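Local coordinates for protein minor fimbrium subunit Mfa5 (Porphyromonas gingivalis ATCC 33277, PDB 6TO1) that serves as an accessory subunit of the minor fimbriae, adhesive pili that mediate biofilm formation and attachment to host cells and other oral bacteria, at residues I231-G236 / H359-D364. Sequence-based numbering, arbitrary orientation.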
loop_
_atom_site.group_PDB
_atom_site.type_symbol
_atom_site.label_atom_id
_atom_site.label_comp_id
_atom_site.label_asym_id
_atom_site.label_seq_id
_atom_site.Cartn_x
_atom_site.Cartn_y
_atom_site.Cartn_z
ATOM N N ILE A 231 -7.084 17.442 20.670
ATOM C CA ILE A 231 -5.915 17.914 21.406
ATOM C C ILE A 231 -6.350 19.056 22.320
ATOM O O ILE A 231 -6.721 20.127 21.838
ATOM C CB ILE A 231 -4.794 18.389 20.458
ATOM C CG1 ILE A 231 -4.341 17.271 19.531
ATOM C CG2 ILE A 231 -3.613 18.989 21.262
ATOM C CD1 ILE A 231 -3.555 17.806 18.278
ATOM N N LEU A 232 -6.231 18.861 23.634
ATOM C CA LEU A 232 -6.597 19.878 24.610
ATOM C C LEU A 232 -5.341 20.509 25.179
ATOM O O LEU A 232 -4.481 19.816 25.720
ATOM C CB LEU A 232 -7.437 19.273 25.744
ATOM C CG LEU A 232 -7.818 20.164 26.902
ATOM C CD1 LEU A 232 -8.742 21.296 26.480
ATOM C CD2 LEU A 232 -8.459 19.277 27.998
ATOM N N MET A 233 -5.257 21.826 25.082
ATOM C CA MET A 233 -4.121 22.610 25.542
ATOM C C MET A 233 -4.628 23.500 26.667
ATOM O O MET A 233 -5.374 24.457 26.422
ATOM C CB MET A 233 -3.546 23.435 24.385
ATOM C CG MET A 233 -2.916 22.552 23.318
ATOM S SD MET A 233 -2.907 23.215 21.638
ATOM C CE MET A 233 -1.976 24.720 21.897
ATOM N N SER A 234 -4.251 23.186 27.898
ATOM C CA SER A 234 -4.861 23.856 29.036
ATOM C C SER A 234 -3.872 23.885 30.187
ATOM O O SER A 234 -2.974 23.050 30.266
ATOM C CB SER A 234 -6.159 23.138 29.443
ATOM O OG SER A 234 -6.656 23.682 30.657
ATOM N N ASP A 235 -4.054 24.837 31.111
ATOM C CA ASP A 235 -3.233 24.696 32.310
ATOM C C ASP A 235 -3.830 23.708 33.302
ATOM O O ASP A 235 -3.181 23.407 34.308
ATOM C CB ASP A 235 -2.951 26.036 32.993
ATOM C CG ASP A 235 -4.184 26.731 33.515
ATOM O OD1 ASP A 235 -5.174 26.062 33.939
ATOM O OD2 ASP A 235 -4.150 27.990 33.508
ATOM N N GLY A 236 -5.026 23.182 33.038
ATOM C CA GLY A 236 -5.523 22.005 33.731
ATOM C C GLY A 236 -6.491 22.264 34.867
ATOM O O GLY A 236 -7.066 21.297 35.406
ATOM N N HIS A 359 -5.585 13.790 23.419
ATOM C CA HIS A 359 -4.284 14.247 23.874
ATOM C C HIS A 359 -4.460 15.478 24.753
ATOM O O HIS A 359 -5.253 16.370 24.426
ATOM C CB HIS A 359 -3.391 14.642 22.703
ATOM C CG HIS A 359 -3.391 13.661 21.582
ATOM N ND1 HIS A 359 -2.347 12.784 21.374
ATOM C CD2 HIS A 359 -4.292 13.423 20.602
ATOM C CE1 HIS A 359 -2.619 12.038 20.317
ATOM N NE2 HIS A 359 -3.786 12.415 19.823
ATOM N N THR A 360 -3.719 15.551 25.846
ATOM C CA THR A 360 -3.782 16.743 26.676
ATOM C C THR A 360 -2.367 17.248 26.902
ATOM O O THR A 360 -1.421 16.477 27.038
ATOM C CB THR A 360 -4.469 16.501 28.032
ATOM O OG1 THR A 360 -3.780 15.450 28.716
ATOM C CG2 THR A 360 -5.910 16.114 27.841
ATOM N N ILE A 361 -2.243 18.563 26.981
ATOM C CA ILE A 361 -0.956 19.228 27.132
ATOM C C ILE A 361 -1.118 20.220 28.262
ATOM O O ILE A 361 -1.981 21.094 28.195
ATOM C CB ILE A 361 -0.524 19.932 25.833
ATOM C CG1 ILE A 361 -0.511 18.933 24.682
ATOM C CG2 ILE A 361 0.812 20.590 26.023
ATOM C CD1 ILE A 361 -0.252 19.592 23.339
ATOM N N GLY A 362 -0.288 20.102 29.298
ATOM C CA GLY A 362 -0.452 20.899 30.494
ATOM C C GLY A 362 0.517 22.066 30.503
ATOM O O GLY A 362 1.732 21.873 30.521
ATOM N N TYR A 363 -0.028 23.277 30.497
ATOM C CA TYR A 363 0.787 24.486 30.397
ATOM C C TYR A 363 1.147 25.120 31.744
ATOM O O TYR A 363 1.848 26.138 31.763
ATOM C CB TYR A 363 0.069 25.500 29.489
ATOM C CG TYR A 363 0.194 25.110 28.032
ATOM C CD1 TYR A 363 1.113 25.731 27.197
ATOM C CD2 TYR A 363 -0.569 24.068 27.504
ATOM C CE1 TYR A 363 1.235 25.363 25.886
ATOM C CE2 TYR A 363 -0.429 23.679 26.203
ATOM C CZ TYR A 363 0.459 24.331 25.390
ATOM O OH TYR A 363 0.593 23.927 24.092
ATOM N N ASP A 364 0.710 24.548 32.863
ATOM C CA ASP A 364 1.200 24.935 34.189
ATOM C C ASP A 364 2.459 24.107 34.448
ATOM O O ASP A 364 2.375 22.891 34.656
ATOM C CB ASP A 364 0.136 24.678 35.255
ATOM C CG ASP A 364 0.558 25.135 36.647
ATOM O OD1 ASP A 364 1.762 25.326 36.883
ATOM O OD2 ASP A 364 -0.337 25.305 37.496
HETATM O O HOH W 1 -0.831 21.991 33.425
HETATM O O HOH W 2 -2.955 24.940 36.703
#
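I231 sets its CG2 methyl beside the CD1 of I361 at 4.0 Å, while its CG1 lies near the imidazole of H359. One residue on, L232 bonds through both its N and its O to the residues flanking T360, as in parallel strands: its N donates to H359 O (2.8 Å, nearly straight at 176°), and its O accepts from I361 N. On the opposite face its CD2 meets T360 CG2. M233 returns to the isoleucine face. With CG anti to its carbonyl carbon (chi1 -67°), it crosses Y363, CB 3.6 Å from Y363 CE2, and a bend at chi3 brings CE to 3.5 Å from Y363 OH, itself hydrogen-bonded to S152. S234 N bonds to I361 O, and S234 O receives Y363 N from above the carbonyl plane; S234 OG, bonded also to D133, accepts from G236 N in an ST turn. One water bridges D235 O to D364 N, a second D235 O to D364 OD2, while D364 OD1 takes G366 N-H. D235 OD2 salt-bridges R145 and bonds to the magnesium ligand S137, probably second-shell at the MIDAS. In this mostly parallel VWA sheet, strand 126-133 flanks 227-234, helix 143-160 covers the M233-I361 face and helix 369-378 the L232-T360 face.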